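Local coordinates for protein predicted protease of the collagenase family (Methanopyrus kandleri, PDB 5D88) that is probably a peptidase of the U32 family, built on a TIM barrel and binding a zinc ion, at residues A[82-87]-A[123-128]; A[173-178]-A[184-189]. All coordinates share one frame; numbering follows the deposited sequence.

Interaction 1: residues A[82-87]-A[123-128]; sequences ALMDFT and PYLVEV
Met84 and Phe86 meet the helix segment 123-128 through a single residue, Leu125, and the contact is wholly apolar. The centre of it is the methyl group Leu125 CD2. It meets the far end of the phenyl ring obliquely, 3.3 Å from Phe86 CZ and 3.6 Å from Phe86 CE2, the leucine and the phenylalanine reaching toward each other from opposite directions. The other methyl takes a lesser share, with Leu125 CD1 3.9 Å from Phe86 CZ. Packing here is tight, and the chi1 of Leu125, -96°, lies well off a staggered value. Met84 arrives at about a right angle to the leucine: its chain runs extended until chi3 (65°), where a bend brings CE to 3.6 Å from Leu125 CD2. A flexible thioether suits such a place, because it can fold its terminal methyl beside a branched neighbour. Were Leu125 cut back to an alanine, the end of the Phe86 ring and the Met84 methyl would probably both lose their partner, and a gap would open beside the helix.

In the TIM barrel, segment 82-87 runs out of strand 79-83 at the barrel's C-terminal end, and helix 123-132 comes after the next strand, 117-120. Catalytic and ligand sites of this fold gather at that end, and the Phe86 side chain lies about 8 Å from the bound zinc ion.

Polar groups of segment 82-87 serve other partners. Asp85 points away from the helix, its OD2 hydrogen-bonded to Ser140 and Thr55 and its OD1 to the backbone N of Ala54, while Thr87 OG1 pairs with Asn205.

Interaction 2: residues A[173-178]-A[184-189]; sequences EEVSAI and VELRTA
Leu186 sets its CG opposite its own carbonyl carbon (chi1 -61°), and with an extended chi2 the two methyls are carried out from the strand toward helix 172-181. On the helix side, Ile178 has chi1 -71°, which sets CG1 anti to the carbonyl carbon and leaves CG2 anti to the backbone N, turned to the leucine. Ile178 CG2 faces the opening of the leucine fork, 4.0 Å from Leu186 CD2 and 4.1 Å from Leu186 CD1. One turn back, Val175 passes alongside the leucine in the opposing direction, and its CG1 comes to 4.1 Å from Leu186 CD1. The leucine fork thus spans the i and i+3 positions of the helix, at ordinary van der Waals spacing. Branched Val and Ile, stiff near the backbone, give the helix a firm apolar surface, while the longer leucine bridges the gap: the CA atoms of Val175 and Leu186 stand 8.7 Å apart.

The contact belongs to the beta-alpha-beta crossover of strand 161-163, helix 172-181 and strand 185-190, and joins the helix to the outer face of the barrel. The next residue, Arg187, faces the barrel interior, where it forms a salt bridge with Glu244 and a cation-pi contact with Trp25. Ala151 of helix 148-157 also packs on Ile178. With only methyl groups meeting, the contact rests on shape and on the burial of apolar surface, and no directional bond links the two segments.

How the interactions relate
Both interactions are buried, apolar helix contacts of one closed parallel barrel, with a leucine meeting two partners in each, yet they hold different elements. Interaction 1 lies nearer the centre of the chain, about 9 Å from it against about 16 Å for interaction 2, and ties the chain leaving one strand to the helix following the next, near the zinc site. Interaction 2 packs a helix on the strand that follows it, away from the annotated sites. An aromatic ring and a thioether give interaction 1 closer, more varied packing, whereas interaction 2 uses aliphatic branches alone. Their centres are about 19 Å apart, and they share no touching atoms.

Interaction 1: residues A[82-87]-A[123-128]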
ATOM      1  N   ALA A  82      10.072  17.383   8.903  1.00 27.15           N
ATOM      2  CA  ALA A  82       9.327  16.378   9.641  1.00 25.14           C
ATOM      3  C   ALA A  82       9.016  15.212   8.720  1.00 25.37           C
ATOM      4  O   ALA A  82       8.515  15.410   7.610  1.00 27.38           O
ATOM      5  CB  ALA A  82       8.020  16.978  10.171  1.00 26.63           C
ATOM      6  N   LEU A  83       9.279  14.001   9.193  1.00 25.01           N
ATOM      7  CA  LEU A  83       8.896  12.778   8.496  1.00 24.62           C
ATOM      8  C   LEU A  83       7.562  12.309   9.058  1.00 22.83           C
ATOM      9  O   LEU A  83       7.474  11.887  10.218  1.00 25.17           O
ATOM     10  CB  LEU A  83       9.975  11.707   8.646  1.00 23.25           C
ATOM     11  CG  LEU A  83       9.744  10.359   7.958  1.00 24.76           C
ATOM     12  CD1 LEU A  83       9.716  10.524   6.427  1.00 27.26           C
ATOM     13  CD2 LEU A  83      10.829   9.400   8.356  1.00 27.26           C
ATOM     14  N   MET A  84       6.531  12.391   8.225  1.00 22.94           N
ATOM     15  CA  MET A  84       5.150  12.041   8.579  1.00 21.23           C
ATOM     16  C   MET A  84       4.580  11.280   7.386  1.00 22.75           C
ATOM     17  O   MET A  84       3.599  11.674   6.766  1.00 23.85           O
ATOM     18  CB  MET A  84       4.316  13.284   8.898  1.00 24.14           C
ATOM     19  CG  MET A  84       2.997  12.947   9.558  1.00 27.44           C
ATOM     20  SD  MET A  84       2.100  14.424  10.033  1.00 27.78           S
ATOM     21  CE  MET A  84       1.810  15.075   8.428  1.00 29.48           C
ATOM     22  N   ASP A  85       5.227  10.164   7.036  1.00 21.31           N
ATOM     23  CA  ASP A  85       4.986   9.523   5.751  1.00 21.24           C
ATOM     24  C   ASP A  85       4.147   8.262   5.864  1.00 21.67           C
ATOM     25  O   ASP A  85       4.301   7.350   5.056  1.00 22.40           O
ATOM     26  CB  ASP A  85       6.294   9.236   5.020  1.00 21.84           C
ATOM     27  CG  ASP A  85       7.168   8.205   5.703  1.00 22.74           C
ATOM     28  OD1 ASP A  85       6.951   7.854   6.860  1.00 23.22           O
ATOM     29  OD2 ASP A  85       8.111   7.742   5.044  1.00 26.13           O
ATOM     30  N   PHE A  86       3.216   8.231   6.808  1.00 21.12           N
ATOM     31  CA  PHE A  86       2.254   7.145   6.873  1.00 21.75           C
ATOM     32  C   PHE A  86       1.619   6.871   5.515  1.00 21.19           C
ATOM     33  O   PHE A  86       1.325   7.792   4.742  1.00 23.17           O
ATOM     34  CB  PHE A  86       1.157   7.437   7.910  1.00 22.38           C
ATOM     35  CG  PHE A  86       0.341   8.665   7.641  1.00 22.41           C
ATOM     36  CD1 PHE A  86      -0.744   8.610   6.783  1.00 23.05           C
ATOM     37  CD2 PHE A  86       0.637   9.858   8.286  1.00 22.25           C
ATOM     38  CE1 PHE A  86      -1.512   9.709   6.565  1.00 25.14           C
ATOM     39  CE2 PHE A  86      -0.135  10.982   8.082  1.00 24.37           C
ATOM     40  CZ  PHE A  86      -1.212  10.913   7.211  1.00 26.30           C
ATOM     41  N   THR A  87       1.386   5.586   5.239  1.00 21.29           N
ATOM     42  CA  THR A  87       0.720   5.178   4.013  1.00 21.60           C
ATOM     43  C   THR A  87      -0.745   4.856   4.224  1.00 22.52           C
ATOM     44  O   THR A  87      -1.455   4.562   3.249  1.00 22.95           O
ATOM     45  CB  THR A  87       1.452   3.983   3.391  1.00 21.70           C
ATOM     46  OG1 THR A  87       1.634   2.937   4.358  1.00 23.50           O
ATOM     47  CG2 THR A  87       2.802   4.451   2.852  1.00 23.03           C
ATOM     48  N   PRO A 123      -1.339  11.166  -0.764  1.00 23.52           N
ATOM     49  CA  PRO A 123      -1.664  12.223  -1.732  1.00 24.80           C
ATOM     50  C   PRO A 123      -2.565  13.316  -1.185  1.00 25.60           C
ATOM     51  O   PRO A 123      -2.489  14.487  -1.603  1.00 25.50           O
ATOM     52  CB  PRO A 123      -2.381  11.448  -2.846  1.00 28.10           C
ATOM     53  CG  PRO A 123      -2.049  10.065  -2.688  1.00 27.51           C
ATOM     54  CD  PRO A 123      -1.661   9.822  -1.272  1.00 24.08           C
ATOM     55  N   TYR A 124      -3.456  12.964  -0.276  1.00 25.81           N
ATOM     56  CA  TYR A 124      -4.336  13.985   0.275  1.00 26.58           C
ATOM     57  C   TYR A 124      -3.547  14.981   1.117  1.00 26.82           C
ATOM     58  O   TYR A 124      -3.823  16.188   1.081  1.00 26.29           O
ATOM     59  CB  TYR A 124      -5.434  13.297   1.080  1.00 28.23           C
ATOM     60  CG  TYR A 124      -6.455  14.187   1.719  1.00 30.29           C
ATOM     61  CD1 TYR A 124      -7.088  15.201   1.009  1.00 31.15           C
ATOM     62  CD2 TYR A 124      -6.833  13.980   3.036  1.00 34.83           C
ATOM     63  CE1 TYR A 124      -8.066  15.982   1.613  1.00 35.09           C
ATOM     64  CE2 TYR A 124      -7.792  14.769   3.642  1.00 36.45           C
ATOM     65  CZ  TYR A 124      -8.403  15.758   2.924  1.00 36.73           C
ATOM     66  OH  TYR A 124      -9.356  16.526   3.535  1.00 42.47           O
ATOM     67  N   LEU A 125      -2.563  14.492   1.887  1.00 25.47           N
ATOM     68  CA  LEU A 125      -1.710  15.390   2.657  1.00 26.36           C
ATOM     69  C   LEU A 125      -0.880  16.282   1.751  1.00 26.33           C
ATOM     70  O   LEU A 125      -0.644  17.449   2.075  1.00 27.77           O
ATOM     71  CB  LEU A 125      -0.785  14.608   3.580  1.00 27.77           C
ATOM     72  CG  LEU A 125      -1.285  14.459   4.993  1.00 33.37           C
ATOM     73  CD1 LEU A 125      -2.634  13.716   4.986  1.00 33.73           C
ATOM     74  CD2 LEU A 125      -0.220  13.743   5.778  1.00 35.87           C
ATOM     75  N   VAL A 126      -0.360  15.729   0.651  1.00 26.02           N
ATOM     76  CA  VAL A 126       0.373  16.544  -0.316  1.00 26.40           C
ATOM     77  C   VAL A 126      -0.479  17.728  -0.728  1.00 27.02           C
ATOM     78  O   VAL A 126      -0.027  18.879  -0.751  1.00 27.46           O
ATOM     79  CB  VAL A 126       0.774  15.698  -1.544  1.00 25.70           C
ATOM     80  CG1 VAL A 126       1.378  16.575  -2.640  1.00 28.45           C
ATOM     81  CG2 VAL A 126       1.768  14.595  -1.157  1.00 26.38           C
ATOM     82  N   GLU A 127      -1.728  17.450  -1.079  1.00 27.00           N
ATOM     83  CA  GLU A 127      -2.612  18.489  -1.590  1.00 28.31           C
ATOM     84  C   GLU A 127      -2.902  19.547  -0.526  1.00 28.28           C
ATOM     85  O   GLU A 127      -2.855  20.756  -0.801  1.00 29.19           O
ATOM     86  CB  GLU A 127      -3.895  17.829  -2.100  1.00 34.58           C
ATOM     87  CG  GLU A 127      -4.754  18.676  -2.983  1.00 45.35           C
ATOM     88  CD  GLU A 127      -5.878  17.849  -3.588  1.00 52.22           C
ATOM     89  OE1 GLU A 127      -6.505  17.049  -2.849  1.00 53.60           O
ATOM     90  OE2 GLU A 127      -6.111  17.974  -4.799  1.00 55.88           O
ATOM     91  N   VAL A 128      -3.227  19.117   0.690  1.00 27.46           N
ATOM     92  CA  VAL A 128      -3.548  20.079   1.743  1.00 28.45           C
ATOM     93  C   VAL A 128      -2.322  20.912   2.098  1.00 28.61           C
ATOM     94  O   VAL A 128      -2.419  22.137   2.263  1.00 28.69           O
ATOM     95  CB  VAL A 128      -4.114  19.358   2.983  1.00 29.12           C
ATOM     96  CG1 VAL A 128      -4.337  20.343   4.117  1.00 31.10           C
ATOM     97  CG2 VAL A 128      -5.439  18.652   2.665  1.00 29.04           C
TER

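Interaction 2: residues A[173-178]-A[184-189]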
ATOM      1  N   GLU A 173      18.142   5.602 -16.976  1.00 50.80           N
ATOM      2  CA  GLU A 173      17.062   5.667 -17.957  1.00 51.82           C
ATOM      3  C   GLU A 173      15.742   6.034 -17.294  1.00 50.52           C
ATOM      4  O   GLU A 173      14.997   6.891 -17.787  1.00 50.43           O
ATOM      5  CB  GLU A 173      16.948   4.319 -18.660  1.00 59.17           C
ATOM      6  CG  GLU A 173      15.989   4.252 -19.827  1.00 68.34           C
ATOM      7  CD  GLU A 173      15.749   2.810 -20.284  1.00 75.42           C
ATOM      8  OE1 GLU A 173      14.850   2.145 -19.714  1.00 77.47           O
ATOM      9  OE2 GLU A 173      16.474   2.336 -21.188  1.00 77.61           O
ATOM     10  N   GLU A 174      15.424   5.378 -16.181  1.00 48.36           N
ATOM     11  CA  GLU A 174      14.127   5.599 -15.562  1.00 46.87           C
ATOM     12  C   GLU A 174      14.087   6.928 -14.814  1.00 44.65           C
ATOM     13  O   GLU A 174      13.064   7.625 -14.833  1.00 43.44           O
ATOM     14  CB  GLU A 174      13.779   4.417 -14.662  1.00 52.15           C
ATOM     15  CG  GLU A 174      13.505   3.162 -15.496  1.00 59.69           C
ATOM     16  CD  GLU A 174      13.119   1.922 -14.694  1.00 67.06           C
ATOM     17  OE1 GLU A 174      12.678   2.044 -13.532  1.00 72.37           O
ATOM     18  OE2 GLU A 174      13.254   0.808 -15.248  1.00 67.25           O
ATOM     19  N   VAL A 175      15.189   7.327 -14.183  1.00 44.25           N
ATOM     20  CA  VAL A 175      15.199   8.647 -13.567  1.00 42.36           C
ATOM     21  C   VAL A 175      15.078   9.719 -14.640  1.00 43.11           C
ATOM     22  O   VAL A 175      14.382  10.722 -14.456  1.00 41.47           O
ATOM     23  CB  VAL A 175      16.454   8.832 -12.696  1.00 42.57           C
ATOM     24  CG1 VAL A 175      16.597  10.290 -12.246  1.00 43.98           C
ATOM     25  CG2 VAL A 175      16.371   7.907 -11.486  1.00 42.99           C
ATOM     26  N   SER A 176      15.726   9.506 -15.792  1.00 46.50           N
ATOM     27  CA  SER A 176      15.650  10.473 -16.883  1.00 47.33           C
ATOM     28  C   SER A 176      14.238  10.605 -17.411  1.00 46.00           C
ATOM     29  O   SER A 176      13.801  11.708 -17.752  1.00 47.42           O
ATOM     30  CB  SER A 176      16.573  10.062 -18.024  1.00 50.15           C
ATOM     31  OG  SER A 176      17.853  10.573 -17.789  1.00 56.18           O
ATOM     32  N   ALA A 177      13.530   9.483 -17.535  1.00 44.71           N
ATOM     33  CA  ALA A 177      12.145   9.528 -17.981  1.00 43.57           C
ATOM     34  C   ALA A 177      11.292  10.354 -17.027  1.00 41.17           C
ATOM     35  O   ALA A 177      10.397  11.084 -17.462  1.00 41.56           O
ATOM     36  CB  ALA A 177      11.590   8.110 -18.104  1.00 45.11           C
ATOM     37  N   ILE A 178      11.551  10.250 -15.720  1.00 39.96           N
ATOM     38  CA  ILE A 178      10.817  11.065 -14.753  1.00 37.90           C
ATOM     39  C   ILE A 178      11.163  12.541 -14.930  1.00 40.31           C
ATOM     40  O   ILE A 178      10.274  13.396 -14.963  1.00 40.46           O
ATOM     41  CB  ILE A 178      11.084  10.579 -13.316  1.00 37.21           C
ATOM     42  CG1 ILE A 178      10.384   9.225 -13.074  1.00 37.56           C
ATOM     43  CG2 ILE A 178      10.573  11.594 -12.304  1.00 37.24           C
ATOM     44  CD1 ILE A 178      10.841   8.452 -11.828  1.00 38.04           C
ATOM     45  N   VAL A 184       9.838  19.055 -10.660  1.00 37.77           N
ATOM     46  CA  VAL A 184      10.182  19.034  -9.242  1.00 37.88           C
ATOM     47  C   VAL A 184      11.629  18.621  -9.045  1.00 35.56           C
ATOM     48  O   VAL A 184      12.276  18.087  -9.954  1.00 37.06           O
ATOM     49  CB  VAL A 184       9.281  18.070  -8.450  1.00 39.31           C
ATOM     50  CG1 VAL A 184       7.849  18.517  -8.466  1.00 43.89           C
ATOM     51  CG2 VAL A 184       9.421  16.630  -9.005  1.00 42.04           C
ATOM     52  N   GLU A 185      12.137  18.860  -7.843  1.00 34.05           N
ATOM     53  CA  GLU A 185      13.409  18.294  -7.445  1.00 34.22           C
ATOM     54  C   GLU A 185      13.240  16.801  -7.207  1.00 33.03           C
ATOM     55  O   GLU A 185      12.198  16.342  -6.736  1.00 33.18           O
ATOM     56  CB  GLU A 185      13.907  18.967  -6.164  1.00 39.97           C
ATOM     57  CG  GLU A 185      14.034  20.471  -6.260  1.00 42.52           C
ATOM     58  CD  GLU A 185      15.070  20.885  -7.252  1.00 46.70           C
ATOM     59  OE1 GLU A 185      16.248  20.604  -6.991  1.00 47.26           O
ATOM     60  OE2 GLU A 185      14.712  21.490  -8.290  1.00 49.74           O
ATOM     61  N   LEU A 186      14.277  16.036  -7.523  1.00 32.05           N
ATOM     62  CA  LEU A 186      14.255  14.605  -7.257  1.00 31.33           C
ATOM     63  C   LEU A 186      15.245  14.246  -6.159  1.00 30.38           C
ATOM     64  O   LEU A 186      16.414  14.657  -6.191  1.00 33.45           O
ATOM     65  CB  LEU A 186      14.560  13.802  -8.512  1.00 32.10           C
ATOM     66  CG  LEU A 186      13.563  14.011  -9.635  1.00 34.04           C
ATOM     67  CD1 LEU A 186      14.019  13.163 -10.785  1.00 37.77           C
ATOM     68  CD2 LEU A 186      12.139  13.642  -9.233  1.00 34.29           C
ATOM     69  N   ARG A 187      14.769  13.447  -5.216  1.00 29.59           N
ATOM     70  CA  ARG A 187      15.538  12.972  -4.080  1.00 29.57           C
ATOM     71  C   ARG A 187      15.694  11.464  -4.170  1.00 30.22           C
ATOM     72  O   ARG A 187      14.798  10.757  -4.648  1.00 29.72           O
ATOM     73  CB  ARG A 187      14.825  13.340  -2.781  1.00 29.19           C
ATOM     74  CG  ARG A 187      15.480  12.871  -1.494  1.00 30.57           C
ATOM     75  CD  ARG A 187      14.640  13.261  -0.264  1.00 30.95           C
ATOM     76  NE  ARG A 187      14.818  14.651   0.121  1.00 31.51           N
ATOM     77  CZ  ARG A 187      14.430  15.170   1.280  1.00 31.97           C
ATOM     78  NH1 ARG A 187      13.836  14.417   2.201  1.00 30.83           N
ATOM     79  NH2 ARG A 187      14.637  16.454   1.522  1.00 33.75           N
ATOM     80  N   THR A 188      16.835  10.980  -3.680  1.00 30.78           N
ATOM     81  CA  THR A 188      17.097   9.558  -3.526  1.00 31.12           C
ATOM     82  C   THR A 188      17.318   9.244  -2.057  1.00 30.76           C
ATOM     83  O   THR A 188      17.992   9.997  -1.345  1.00 32.93           O
ATOM     84  CB  THR A 188      18.326   9.130  -4.340  1.00 33.94           C
ATOM     85  OG1 THR A 188      18.607   7.757  -4.084  1.00 36.02           O
ATOM     86  CG2 THR A 188      19.549   9.960  -3.983  1.00 35.96           C
ATOM     87  N   ALA A 189      16.723   8.147  -1.606  1.00 30.06           N
ATOM     88  CA  ALA A 189      16.875   7.664  -0.239  1.00 28.91           C
ATOM     89  C   ALA A 189      17.855   6.510  -0.229  1.00 30.46           C
ATOM     90  O   ALA A 189      17.663   5.542  -0.964  1.00 34.15           O
ATOM     91  CB  ALA A 189      15.537   7.197   0.330  1.00 31.34           C
TER